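Local coordinates for sigma regulatory family protein-PP2C phosphatase (Chlamydia trachomatis serovar L2, PDB 6MAB) that probably senses TCA-cycle intermediates through the periplasmic domain given here and is thought to relay the signal to a cytoplasmic PP2C-type phosphatase domain, at residues I36-L41 and L146-D151; T71-S76 and Q125-L130; Y154-L159 and T170-K175; L180-S185 and L257-K262. All blocks are in the same frame, centred on the assembly; numbering follows the deposited sequence. Where two conformers were deposited one is given.

Contact 1 (I36-L41 and L146-D151); sequences IDILAL and LYTLSD
Ile38 and Leu39, on one side of helix 35-45, lie against Leu146 and Thr148 of strand 142-151, a helix-on-sheet layer of the first of two antiparallel sheets in this sensor domain. The strand order 2-1-5-4-3 is consistent with a Cache-type fold, in which strand 142-151 is the central one. The axes of the short segments approach to 10.1 Å, with their directions 115° from each other. Two successive helix residues meet two alternate strand residues. Leu146 and Thr148 point their side chains to the helix, whereas Tyr147 and Leu149 between and beyond them serve the opposite sheet face. The side chains meet at a slant through methyl groups, and the contact is wholly apolar. Ile38 directs CB at the strand, with CG2 anti to the backbone N (the CG1 torsion is -67°); this methyl lies 4.0 Å from Thr148 CG2 and also touches Leu146. Leu39 starts out less directly, but its branch swings back toward the sheet. Leu130 and Ile75 join the layer from the neighbouring strands, Leu130 on Ile38 and Ile75 on Leu146 and Thr148, while Tyr72 packs on Ile38 from the loop before strand 74-80. A single methyl, Leu146 CD2, collects most of the contact: it sits 3.9 Å from Leu39 CA, 4.0 Å from Leu39 CD1 and 4.2 Å from Ile38 CG2.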
loop_
_atom_site.group_PDB
_atom_site.type_symbol
_atom_site.label_atom_id
_atom_site.label_comp_id
_atom_site.label_asym_id
_atom_site.label_seq_id
_atom_site.Cartn_x
_atom_site.Cartn_y
_atom_site.Cartn_z
ATOM N N ILE A 36 8.383 -13.452 4.541
ATOM C CA ILE A 36 9.131 -14.644 4.909
ATOM C C ILE A 36 10.262 -14.286 5.854
ATOM O O ILE A 36 10.498 -14.976 6.857
ATOM C CB ILE A 36 9.652 -15.353 3.653
ATOM C CG1 ILE A 36 8.485 -16.018 2.935
ATOM C CG2 ILE A 36 10.710 -16.393 4.040
ATOM C CD1 ILE A 36 8.940 -16.806 1.664
ATOM N N ASP A 37 11.014 -13.231 5.522
ATOM C CA ASP A 37 12.176 -12.867 6.324
ATOM C C ASP A 37 11.758 -12.383 7.708
ATOM O O ASP A 37 12.436 -12.671 8.700
ATOM C CB ASP A 37 13.014 -11.798 5.613
ATOM C CG ASP A 37 13.799 -12.347 4.431
ATOM O OD1 ASP A 37 13.969 -13.575 4.357
ATOM O OD2 ASP A 37 14.251 -11.537 3.590
ATOM N N ILE A 38 10.645 -11.637 7.792
ATOM C CA ILE A 38 10.146 -11.169 9.076
ATOM C C ILE A 38 9.681 -12.333 9.945
ATOM O O ILE A 38 9.995 -12.381 11.141
ATOM C CB ILE A 38 9.025 -10.138 8.849
ATOM C CG1 ILE A 38 9.616 -8.881 8.217
ATOM C CG2 ILE A 38 8.357 -9.785 10.169
ATOM C CD1 ILE A 38 8.567 -7.947 7.681
ATOM N N LEU A 39 8.952 -13.301 9.367
ATOM C CA LEU A 39 8.522 -14.460 10.150
ATOM C C LEU A 39 9.728 -15.267 10.613
ATOM O O LEU A 39 9.798 -15.715 11.770
ATOM C CB LEU A 39 7.568 -15.338 9.341
ATOM C CG LEU A 39 7.106 -16.662 9.987
ATOM C CD1 LEU A 39 6.287 -16.381 11.234
ATOM C CD2 LEU A 39 6.289 -17.505 9.029
ATOM N N ALA A 40 10.696 -15.453 9.726
ATOM C CA ALA A 40 11.881 -16.218 10.088
ATOM C C ALA A 40 12.651 -15.548 11.220
ATOM O O ALA A 40 13.173 -16.233 12.110
ATOM C CB ALA A 40 12.781 -16.387 8.867
ATOM N N LEU A 41 12.772 -14.216 11.176
ATOM C CA LEU A 41 13.456 -13.483 12.236
ATOM C C LEU A 41 12.703 -13.629 13.545
ATOM O O LEU A 41 13.283 -13.969 14.578
ATOM C CB LEU A 41 13.575 -11.992 11.871
ATOM C CG LEU A 41 14.199 -11.074 12.936
ATOM C CD1 LEU A 41 15.618 -11.554 13.274
ATOM C CD2 LEU A 41 14.191 -9.615 12.447
ATOM N N LEU A 146 0.892 -13.268 12.066
ATOM C CA LEU A 146 1.940 -12.310 12.414
ATOM C C LEU A 146 1.673 -11.037 11.619
ATOM O O LEU A 146 1.714 -11.043 10.379
ATOM C CB LEU A 146 3.326 -12.863 12.106
ATOM C CG LEU A 146 4.471 -11.916 12.484
ATOM C CD1 LEU A 146 4.485 -11.657 13.981
ATOM C CD2 LEU A 146 5.818 -12.488 12.060
ATOM N N TYR A 147 1.339 -9.962 12.341
ATOM C CA TYR A 147 0.868 -8.703 11.795
ATOM C C TYR A 147 1.936 -7.638 12.030
ATOM O O TYR A 147 2.327 -7.403 13.175
ATOM C CB TYR A 147 -0.437 -8.362 12.508
ATOM C CG TYR A 147 -1.118 -7.060 12.141
ATOM C CD1 TYR A 147 -0.743 -5.873 12.733
ATOM C CD2 TYR A 147 -2.181 -7.042 11.245
ATOM C CE1 TYR A 147 -1.397 -4.667 12.415
ATOM C CE2 TYR A 147 -2.834 -5.847 10.923
ATOM C CZ TYR A 147 -2.439 -4.676 11.519
ATOM O OH TYR A 147 -3.086 -3.488 11.227
ATOM N N THR A 148 2.424 -7.008 10.956
ATOM C CA THR A 148 3.410 -5.942 11.094
ATOM C C THR A 148 2.990 -4.698 10.313
ATOM O O THR A 148 2.363 -4.774 9.241
ATOM C CB THR A 148 4.823 -6.359 10.674
ATOM O OG1 THR A 148 4.810 -6.811 9.333
ATOM C CG2 THR A 148 5.355 -7.469 11.567
ATOM N N LEU A 149 3.330 -3.551 10.904
ATOM C CA LEU A 149 3.156 -2.224 10.324
ATOM C C LEU A 149 4.511 -1.529 10.278
ATOM O O LEU A 149 5.185 -1.419 11.308
ATOM C CB LEU A 149 2.189 -1.381 11.157
ATOM C CG LEU A 149 0.783 -1.913 11.406
ATOM C CD1 LEU A 149 0.020 -0.958 12.325
ATOM C CD2 LEU A 149 0.006 -2.133 10.107
ATOM N N SER A 150 4.899 -1.071 9.092
ATOM C CA SER A 150 6.169 -0.400 8.849
ATOM C C SER A 150 5.930 0.927 8.120
ATOM O O SER A 150 5.218 0.970 7.104
ATOM C CB SER A 150 7.093 -1.351 8.019
ATOM O OG SER A 150 8.180 -0.675 7.436
ATOM N N ASP A 151 6.508 2.017 8.637
ATOM C CA ASP A 151 6.395 3.299 7.945
ATOM C C ASP A 151 7.137 3.211 6.616
ATOM O O ASP A 151 8.317 2.842 6.582
ATOM C CB ASP A 151 6.966 4.413 8.806
ATOM C CG ASP A 151 6.540 5.792 8.347
ATOM O OD1 ASP A 151 6.345 5.995 7.138
ATOM O OD2 ASP A 151 6.409 6.689 9.216
#

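Contact 2 (T71-S76 and Q125-L130); sequences TYKEIS and QVLAVL
Lys73 lays its aliphatic chain across Leu127 at about a right angle, and this is the close-packed half of the contact. Lys73 CD rests on the fork of the leucine, 3.9 Å from Leu127 CD1 and equally 3.9 Å from Leu127 CD2, while Leu127 itself is buried on the face of the sheet opposite helix 35-45. The polar half is looser and partly open to solvent. Lys73 stays extended as far as CE, then bends at the last torsion (chi4 87°), which turns NZ toward the Gln125 amide. The resulting hydrogen bond from Lys73 NZ to Gln125 OE1 is weak, at 3.5 Å. The firmer hold on Gln125 comes from the other end of its amide, where NE2 bonds to Asp151 OD2, which probably steadies the group that the lysine approaches. Strand 142-151 separates the two segments in the sheet, so the lysine side chain bridges over it, from the start of one neighbour to the start of the other. Its departure point is irregular: Lys73 and Glu74 both face Leu149, the signature of a classic beta bulge in an antiparallel sheet.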
loop_
_atom_site.group_PDB
_atom_site.type_symbol
_atom_site.label_atom_id
_atom_site.label_comp_id
_atom_site.label_asym_id
_atom_site.label_seq_id
_atom_site.Cartn_x
_atom_site.Cartn_y
_atom_site.Cartn_z
ATOM N N THR A 71 12.137 -0.254 14.943
ATOM C CA THR A 71 12.152 -0.590 13.527
ATOM C C THR A 71 10.782 -0.873 12.929
ATOM O O THR A 71 10.649 -0.849 11.699
ATOM C CB THR A 71 13.080 -1.790 13.286
ATOM O OG1 THR A 71 12.667 -2.909 14.088
ATOM C CG2 THR A 71 14.502 -1.405 13.653
ATOM N N TYR A 72 9.767 -1.126 13.744
ATOM C CA TYR A 72 8.405 -1.319 13.274
ATOM C C TYR A 72 7.480 -0.393 14.038
ATOM O O TYR A 72 7.696 -0.129 15.223
ATOM C CB TYR A 72 7.958 -2.763 13.468
ATOM C CG TYR A 72 8.661 -3.694 12.532
ATOM C CD1 TYR A 72 8.164 -3.916 11.262
ATOM C CD2 TYR A 72 9.847 -4.311 12.890
ATOM C CE1 TYR A 72 8.805 -4.752 10.384
ATOM C CE2 TYR A 72 10.496 -5.162 12.010
ATOM C CZ TYR A 72 9.964 -5.372 10.763
ATOM O OH TYR A 72 10.594 -6.179 9.856
ATOM N N LYS A 73 6.448 0.112 13.364
ATOM C CA LYS A 73 5.393 0.767 14.120
ATOM C C LYS A 73 4.672 -0.241 15.000
ATOM O O LYS A 73 4.271 0.089 16.120
ATOM C CB LYS A 73 4.417 1.469 13.177
ATOM C CG LYS A 73 3.217 2.085 13.913
ATOM C CD LYS A 73 2.252 2.798 12.968
ATOM C CE LYS A 73 1.117 3.457 13.742
ATOM N NZ LYS A 73 1.508 4.816 14.168
ATOM N N GLU A 74 4.536 -1.476 14.525
ATOM C CA GLU A 74 3.881 -2.530 15.283
ATOM C C GLU A 74 4.313 -3.873 14.737
ATOM O O GLU A 74 4.308 -4.081 13.521
ATOM C CB GLU A 74 2.347 -2.415 15.185
ATOM C CG GLU A 74 1.572 -3.514 15.925
ATOM C CD GLU A 74 0.059 -3.307 15.866
ATOM O OE1 GLU A 74 -0.352 -2.140 15.759
ATOM O OE2 GLU A 74 -0.712 -4.300 15.920
ATOM N N ILE A 75 4.654 -4.789 15.630
ATOM C CA ILE A 75 4.644 -6.200 15.292
ATOM C C ILE A 75 3.797 -6.926 16.333
ATOM O O ILE A 75 4.007 -6.756 17.538
ATOM C CB ILE A 75 6.071 -6.776 15.208
ATOM C CG1 ILE A 75 5.996 -8.263 14.945
ATOM C CG2 ILE A 75 6.836 -6.511 16.480
ATOM C CD1 ILE A 75 7.303 -8.821 14.449
ATOM N N SER A 76 2.803 -7.695 15.862
ATOM C CA SER A 76 1.816 -8.330 16.730
ATOM C C SER A 76 1.589 -9.789 16.351
ATOM O O SER A 76 1.517 -10.130 15.174
ATOM C CB SER A 76 0.465 -7.600 16.664
ATOM O OG SER A 76 0.571 -6.298 17.202
ATOM N N GLN A 125 1.067 9.590 6.849
ATOM C CA GLN A 125 1.804 8.342 7.062
ATOM C C GLN A 125 1.125 7.195 6.317
ATOM O O GLN A 125 -0.057 6.903 6.531
ATOM C CB GLN A 125 1.919 8.030 8.553
ATOM C CG GLN A 125 2.663 6.718 8.850
ATOM C CD GLN A 125 2.789 6.418 10.325
ATOM O OE1 GLN A 125 1.794 6.267 11.027
ATOM N NE2 GLN A 125 4.023 6.321 10.806
ATOM N N VAL A 126 1.883 6.548 5.448
ATOM C CA VAL A 126 1.452 5.343 4.755
ATOM C C VAL A 126 2.266 4.177 5.285
ATOM O O VAL A 126 3.494 4.268 5.413
ATOM C CB VAL A 126 1.613 5.497 3.237
ATOM C CG1 VAL A 126 1.357 4.202 2.521
ATOM C CG2 VAL A 126 0.654 6.552 2.740
ATOM N N LEU A 127 1.582 3.082 5.579
ATOM C CA LEU A 127 2.168 1.929 6.235
ATOM C C LEU A 127 2.155 0.727 5.309
ATOM O O LEU A 127 1.189 0.498 4.579
ATOM C CB LEU A 127 1.397 1.575 7.484
ATOM C CG LEU A 127 1.312 2.652 8.560
ATOM C CD1 LEU A 127 0.304 2.278 9.644
ATOM C CD2 LEU A 127 2.694 2.883 9.140
ATOM N N ALA A 128 3.238 -0.042 5.356
ATOM C CA ALA A 128 3.242 -1.380 4.802
ATOM C C ALA A 128 2.611 -2.308 5.820
ATOM O O ALA A 128 3.125 -2.456 6.931
ATOM C CB ALA A 128 4.670 -1.810 4.511
ATOM N N VAL A 129 1.502 -2.916 5.437
ATOM C CA VAL A 129 0.749 -3.829 6.284
ATOM C C VAL A 129 1.051 -5.227 5.785
ATOM O O VAL A 129 0.644 -5.589 4.678
ATOM C CB VAL A 129 -0.751 -3.541 6.223
ATOM C CG1 VAL A 129 -1.514 -4.471 7.147
ATOM C CG2 VAL A 129 -1.028 -2.067 6.554
ATOM N N LEU A 130 1.763 -5.991 6.597
ATOM C CA LEU A 130 2.145 -7.360 6.270
ATOM C C LEU A 130 1.451 -8.313 7.232
ATOM O O LEU A 130 1.483 -8.111 8.448
ATOM C CB LEU A 130 3.651 -7.535 6.354
ATOM C CG LEU A 130 4.397 -7.188 5.075
ATOM C CD1 LEU A 130 4.207 -5.730 4.677
ATOM C CD2 LEU A 130 5.877 -7.513 5.204
#

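Contact 3 (Y154-L159 and T170-K175); sequences YLLNGL and TAILSK
With chi1 of -65° in Leu156 and -56° in Ile172, each side chain sets its CG or CG1 branch opposite its own carbonyl carbon, and the two meet between helix 153-160 and strand 169-174. The leucine presents both ends of its fork to one methylene: Ile172 CG1 is 4.0 Å from Leu156 CD2 and 4.1 Å from Leu156 CD1. Ile172 CD1 adds a further contact, 4.1 Å from Leu156 CD2, the side chains inclined to each other. Here the helix packs on the second antiparallel sheet of the domain, in which strand 169-174 lies between 179-182 and 254-261. One helical turn on, the contact becomes polar. Water 1 stands between the helix and the strand, hydrogen-bonded to Thr170 OG1 (2.7 Å) and to Leu159 O (3.2 Å). That carbonyl, near the C-terminal end of the helix, also accepts from Lys24 NZ of the long helix 2-31, whose Thr27 and Leu28 pack on the Leu159 side chain. The chemistry therefore changes along the interface: Leu156 and Ile172 meet through carbon alone, all four touching groups being methyl or methylene, while at Thr170 a water and a lysine ammonium serve a late helix carbonyl, whose partial negative charge would probably favour the lysine cation.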
loop_
_atom_site.group_PDB
_atom_site.type_symbol
_atom_site.label_atom_id
_atom_site.label_comp_id
_atom_site.label_asym_id
_atom_site.label_seq_id
_atom_site.Cartn_x
_atom_site.Cartn_y
_atom_site.Cartn_z
ATOM N N TYR A 154 10.681 5.751 4.193
ATOM C CA TYR A 154 12.037 5.490 3.710
ATOM C C TYR A 154 12.052 4.988 2.265
ATOM O O TYR A 154 13.087 5.090 1.587
ATOM C CB TYR A 154 12.739 4.481 4.632
ATOM C CG TYR A 154 12.255 3.060 4.458
ATOM C CD1 TYR A 154 11.057 2.625 5.003
ATOM C CD2 TYR A 154 13.016 2.148 3.733
ATOM C CE1 TYR A 154 10.630 1.307 4.833
ATOM C CE2 TYR A 154 12.608 0.845 3.570
ATOM C CZ TYR A 154 11.418 0.424 4.119
ATOM O OH TYR A 154 11.001 -0.882 3.936
ATOM N N LEU A 155 10.928 4.480 1.770
ATOM C CA LEU A 155 10.767 4.114 0.366
ATOM C C LEU A 155 10.087 5.196 -0.442
ATOM O O LEU A 155 10.597 5.633 -1.471
ATOM C CB LEU A 155 9.932 2.853 0.248
ATOM C CG LEU A 155 10.574 1.568 0.728
ATOM C CD1 LEU A 155 9.475 0.543 0.961
ATOM C CD2 LEU A 155 11.591 1.085 -0.323
ATOM N N LEU A 156 8.924 5.652 0.023
ATOM C CA LEU A 156 8.140 6.555 -0.794
ATOM C C LEU A 156 8.743 7.949 -0.915
ATOM O O LEU A 156 8.551 8.597 -1.955
ATOM C CB LEU A 156 6.715 6.644 -0.255
ATOM C CG LEU A 156 5.942 5.338 -0.357
ATOM C CD1 LEU A 156 4.468 5.574 -0.034
ATOM C CD2 LEU A 156 6.077 4.654 -1.733
ATOM N N ASN A 157 9.435 8.468 0.114
ATOM C CA ASN A 157 10.036 9.790 -0.032
ATOM C C ASN A 157 10.935 9.831 -1.257
ATOM O O ASN A 157 10.866 10.770 -2.057
ATOM C CB ASN A 157 10.827 10.187 1.213
ATOM C CG ASN A 157 9.930 10.496 2.393
ATOM O OD1 ASN A 157 8.705 10.467 2.271
ATOM N ND2 ASN A 157 10.532 10.732 3.554
ATOM N N GLY A 158 11.770 8.808 -1.430
ATOM C CA GLY A 158 12.656 8.787 -2.583
ATOM C C GLY A 158 11.940 8.482 -3.888
ATOM O O GLY A 158 12.254 9.075 -4.924
ATOM N N LEU A 159 11.000 7.532 -3.866
ATOM C CA LEU A 159 10.298 7.159 -5.093
ATOM C C LEU A 159 9.352 8.249 -5.579
ATOM O O LEU A 159 9.077 8.341 -6.784
ATOM C CB LEU A 159 9.541 5.861 -4.891
ATOM C CG LEU A 159 10.387 4.596 -4.728
ATOM C CD1 LEU A 159 9.486 3.408 -4.432
ATOM C CD2 LEU A 159 11.203 4.313 -5.978
ATOM N N THR A 170 4.809 10.889 -9.027
ATOM C CA THR A 170 4.277 9.567 -8.712
ATOM C C THR A 170 3.159 9.679 -7.683
ATOM O O THR A 170 3.232 10.488 -6.756
ATOM C CB THR A 170 5.380 8.643 -8.153
ATOM O OG1 THR A 170 6.473 8.592 -9.069
ATOM C CG2 THR A 170 4.852 7.217 -7.880
ATOM N N ALA A 171 2.146 8.830 -7.828
ATOM C CA ALA A 171 1.095 8.665 -6.831
ATOM C C ALA A 171 0.889 7.176 -6.593
ATOM O O ALA A 171 0.887 6.385 -7.537
ATOM C CB ALA A 171 -0.205 9.298 -7.265
ATOM N N ILE A 172 0.759 6.807 -5.323
ATOM C CA ILE A 172 0.429 5.446 -4.917
ATOM C C ILE A 172 -1.078 5.367 -4.746
ATOM O O ILE A 172 -1.662 6.173 -4.001
ATOM C CB ILE A 172 1.143 5.073 -3.611
ATOM C CG1 ILE A 172 2.657 5.259 -3.746
ATOM C CG2 ILE A 172 0.768 3.656 -3.159
ATOM C CD1 ILE A 172 3.320 4.437 -4.827
ATOM N N LEU A 173 -1.700 4.410 -5.440
ATOM C CA LEU A 173 -3.156 4.289 -5.542
ATOM C C LEU A 173 -3.634 3.036 -4.835
ATOM O O LEU A 173 -3.120 1.944 -5.081
ATOM C CB LEU A 173 -3.616 4.202 -7.004
ATOM C CG LEU A 173 -3.829 5.437 -7.853
ATOM C CD1 LEU A 173 -2.768 6.483 -7.615
ATOM C CD2 LEU A 173 -3.869 4.969 -9.299
ATOM N N SER A 174 -4.675 3.185 -4.018
ATOM C CA SER A 174 -5.371 2.022 -3.494
ATOM C C SER A 174 -6.145 1.325 -4.613
ATOM O O SER A 174 -6.379 1.878 -5.693
ATOM C CB SER A 174 -6.326 2.441 -2.379
ATOM O OG SER A 174 -7.494 3.005 -2.947
ATOM N N LYS A 175 -6.584 0.103 -4.319
ATOM C CA LYS A 175 -7.271 -0.724 -5.308
ATOM C C LYS A 175 -8.536 -0.058 -5.855
ATOM O O LYS A 175 -8.838 -0.179 -7.054
ATOM C CB LYS A 175 -7.612 -2.077 -4.682
ATOM C CG LYS A 175 -8.172 -3.100 -5.661
ATOM C CD LYS A 175 -8.467 -4.433 -4.978
HETATM O O HOH W 1 8.244 10.680 -8.846
#

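Contact 4 (L180-S185 and L257-K262); sequences LQATDS and LTYEEK
In the second antiparallel sheet of the domain, strand 169-174 separates edge strand 179-182 from strand 254-261, and the contact reaches across that strand through Tyr259, which extends over to the turn that leaves the edge strand. The tyrosine has chi1 65°, with CG between its backbone N and carbonyl carbon, and its ring extends toward Ala182, Thr183 and Asp184. Two carbons border the hydroxyl: Thr183 CB at 3.8 Å and Ala182 CB at 4.1 Å from Tyr259 OH. Lys169, Met242 and Leu187 pack on the tyrosine, while Thr183 OG1 is bonded to Leu160 O and Thr170 N, tying the turn to helix 153-160 and the intervening strand 169-174. Past Tyr259 the strand runs into helix 262-267, with Glu261 at the N-cap position. The polar link of the contact lies at the far end of the ring, where Tyr259 OH donates a hydrogen bond to Asp184 OD2, 2.7 Å long. Asp184 OD2 also lies 3.4 Å from Tyr259 CE2. This acceptor oxygen sits at the ring edge and in the ring plane, as suits a phenol donor, yet Tyr259 OH meets the Asp184 carboxylate on its anti side, 25° out of the carboxylate plane, and the two flat groups are turned 45° from each other.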
loop_
_atom_site.group_PDB
_atom_site.type_symbol
_atom_site.label_atom_id
_atom_site.label_comp_id
_atom_site.label_asym_id
_atom_site.label_seq_id
_atom_site.Cartn_x
_atom_site.Cartn_y
_atom_site.Cartn_z
ATOM N N LEU A 180 -3.102 7.244 -1.991
ATOM C CA LEU A 180 -2.592 7.176 -0.628
ATOM C C LEU A 180 -1.559 8.263 -0.367
ATOM O O LEU A 180 -1.514 8.841 0.727
ATOM C CB LEU A 180 -1.999 5.799 -0.367
ATOM C CG LEU A 180 -2.908 4.586 -0.564
ATOM C CD1 LEU A 180 -2.150 3.309 -0.165
ATOM C CD2 LEU A 180 -4.194 4.702 0.211
ATOM N N GLN A 181 -0.703 8.536 -1.352
ATOM C CA GLN A 181 0.357 9.515 -1.214
ATOM C C GLN A 181 0.883 9.843 -2.600
ATOM O O GLN A 181 1.012 8.947 -3.447
ATOM C CB GLN A 181 1.470 8.988 -0.311
ATOM C CG GLN A 181 2.462 10.023 0.099
ATOM C CD GLN A 181 3.269 9.569 1.281
ATOM O OE1 GLN A 181 4.366 9.043 1.124
ATOM N NE2 GLN A 181 2.722 9.764 2.486
ATOM N N ALA A 182 1.185 11.115 -2.825
ATOM C CA ALA A 182 1.708 11.544 -4.115
ATOM C C ALA A 182 2.785 12.603 -3.942
ATOM O O ALA A 182 2.868 13.287 -2.912
ATOM C CB ALA A 182 0.582 12.097 -5.016
ATOM N N THR A 183 3.589 12.766 -4.998
ATOM C CA THR A 183 4.565 13.848 -5.055
ATOM C C THR A 183 3.916 15.166 -4.671
ATOM O O THR A 183 4.473 15.955 -3.906
ATOM C CB THR A 183 5.139 13.955 -6.468
ATOM O OG1 THR A 183 5.686 12.671 -6.858
ATOM C CG2 THR A 183 6.200 15.063 -6.536
ATOM N N ASP A 184 2.753 15.421 -5.240
ATOM C CA ASP A 184 1.947 16.588 -4.900
ATOM C C ASP A 184 1.019 16.178 -3.755
ATOM O O ASP A 184 0.079 15.405 -3.950
ATOM C CB ASP A 184 1.183 17.063 -6.133
ATOM C CG ASP A 184 2.098 17.641 -7.197
ATOM O OD1 ASP A 184 2.707 18.707 -6.951
ATOM O OD2 ASP A 184 2.221 17.023 -8.277
ATOM N N SER A 185 1.306 16.672 -2.551
ATOM C CA SER A 185 0.543 16.287 -1.370
ATOM C C SER A 185 -0.919 16.709 -1.457
ATOM O O SER A 185 -1.761 16.153 -0.741
ATOM C CB SER A 185 1.195 16.894 -0.124
ATOM O OG SER A 185 0.310 16.865 0.978
ATOM N N LEU A 257 0.632 5.391 -10.166
ATOM C CA LEU A 257 0.350 6.384 -11.196
ATOM C C LEU A 257 1.590 7.251 -11.344
ATOM O O LEU A 257 1.972 7.938 -10.396
ATOM C CB LEU A 257 -0.861 7.250 -10.809
ATOM C CG LEU A 257 -1.080 8.493 -11.683
ATOM C CD1 LEU A 257 -1.533 8.171 -13.087
ATOM C CD2 LEU A 257 -2.120 9.398 -10.985
ATOM N N THR A 258 2.247 7.218 -12.506
ATOM C CA THR A 258 3.245 8.248 -12.782
ATOM C C THR A 258 2.598 9.335 -13.636
ATOM O O THR A 258 1.672 9.068 -14.399
ATOM C CB THR A 258 4.467 7.670 -13.472
ATOM O OG1 THR A 258 4.032 6.895 -14.583
ATOM C CG2 THR A 258 5.249 6.799 -12.489
ATOM N N TYR A 259 3.050 10.574 -13.471
ATOM C CA TYR A 259 2.395 11.669 -14.175
ATOM C C TYR A 259 3.384 12.807 -14.345
ATOM O O TYR A 259 4.410 12.884 -13.656
ATOM C CB TYR A 259 1.093 12.127 -13.456
ATOM C CG TYR A 259 1.278 12.737 -12.055
ATOM C CD1 TYR A 259 1.418 11.927 -10.940
ATOM C CD2 TYR A 259 1.317 14.118 -11.870
ATOM C CE1 TYR A 259 1.608 12.464 -9.658
ATOM C CE2 TYR A 259 1.492 14.662 -10.584
ATOM C CZ TYR A 259 1.641 13.819 -9.499
ATOM O OH TYR A 259 1.839 14.331 -8.224
ATOM N N GLU A 260 3.053 13.691 -15.284
ATOM C CA GLU A 260 3.918 14.793 -15.676
ATOM C C GLU A 260 3.052 15.834 -16.368
ATOM O O GLU A 260 2.008 15.506 -16.943
ATOM C CB GLU A 260 5.029 14.299 -16.617
ATOM C CG GLU A 260 5.966 15.374 -17.133
ATOM C CD GLU A 260 6.698 16.130 -16.022
ATOM O OE1 GLU A 260 6.060 16.950 -15.301
ATOM O OE2 GLU A 260 7.927 15.906 -15.880
ATOM N N GLU A 261 3.487 17.089 -16.309
ATOM C CA GLU A 261 2.791 18.127 -17.056
ATOM C C GLU A 261 2.761 17.782 -18.540
ATOM O O GLU A 261 3.769 17.394 -19.123
ATOM C CB GLU A 261 3.466 19.480 -16.833
ATOM C CG GLU A 261 3.400 19.937 -15.393
ATOM C CD GLU A 261 4.088 21.256 -15.164
ATOM O OE1 GLU A 261 4.021 22.129 -16.053
ATOM O OE2 GLU A 261 4.697 21.413 -14.089
ATOM N N LYS A 262 1.587 17.914 -19.148
ATOM C CA LYS A 262 1.459 17.666 -20.577
ATOM C C LYS A 262 2.454 18.497 -21.387
ATOM O O LYS A 262 3.012 18.021 -22.387
ATOM C CB LYS A 262 0.020 17.965 -21.005
ATOM C CG LYS A 262 -0.261 17.726 -22.462
ATOM C CD LYS A 262 -1.754 17.890 -22.763
ATOM C CE LYS A 262 -2.039 18.325 -24.168
ATOM N NZ LYS A 262 -3.497 18.626 -24.318
#

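After the long helix 2-31, contact 1 opens at residues 36-41 and closes at 146-151, where central strand 142-151 returns beneath the short helix. Contact 2 lies wholly within that span, joining 71-76 to 125-130, the segments on either side of 142-151. The chain passes through helix 153-160 into the second sheet: contact 3 closes a short loop from that helix to strand 169-174, and contact 4 a long one from 180-185 to 257-262, spanning the intervening strand 169-174 that contact 3 uses. Contacts 3 and 4 follow in series, without crossing. Val126 touches Leu156 and residues 180-181, so the two sheets also meet between the contacts.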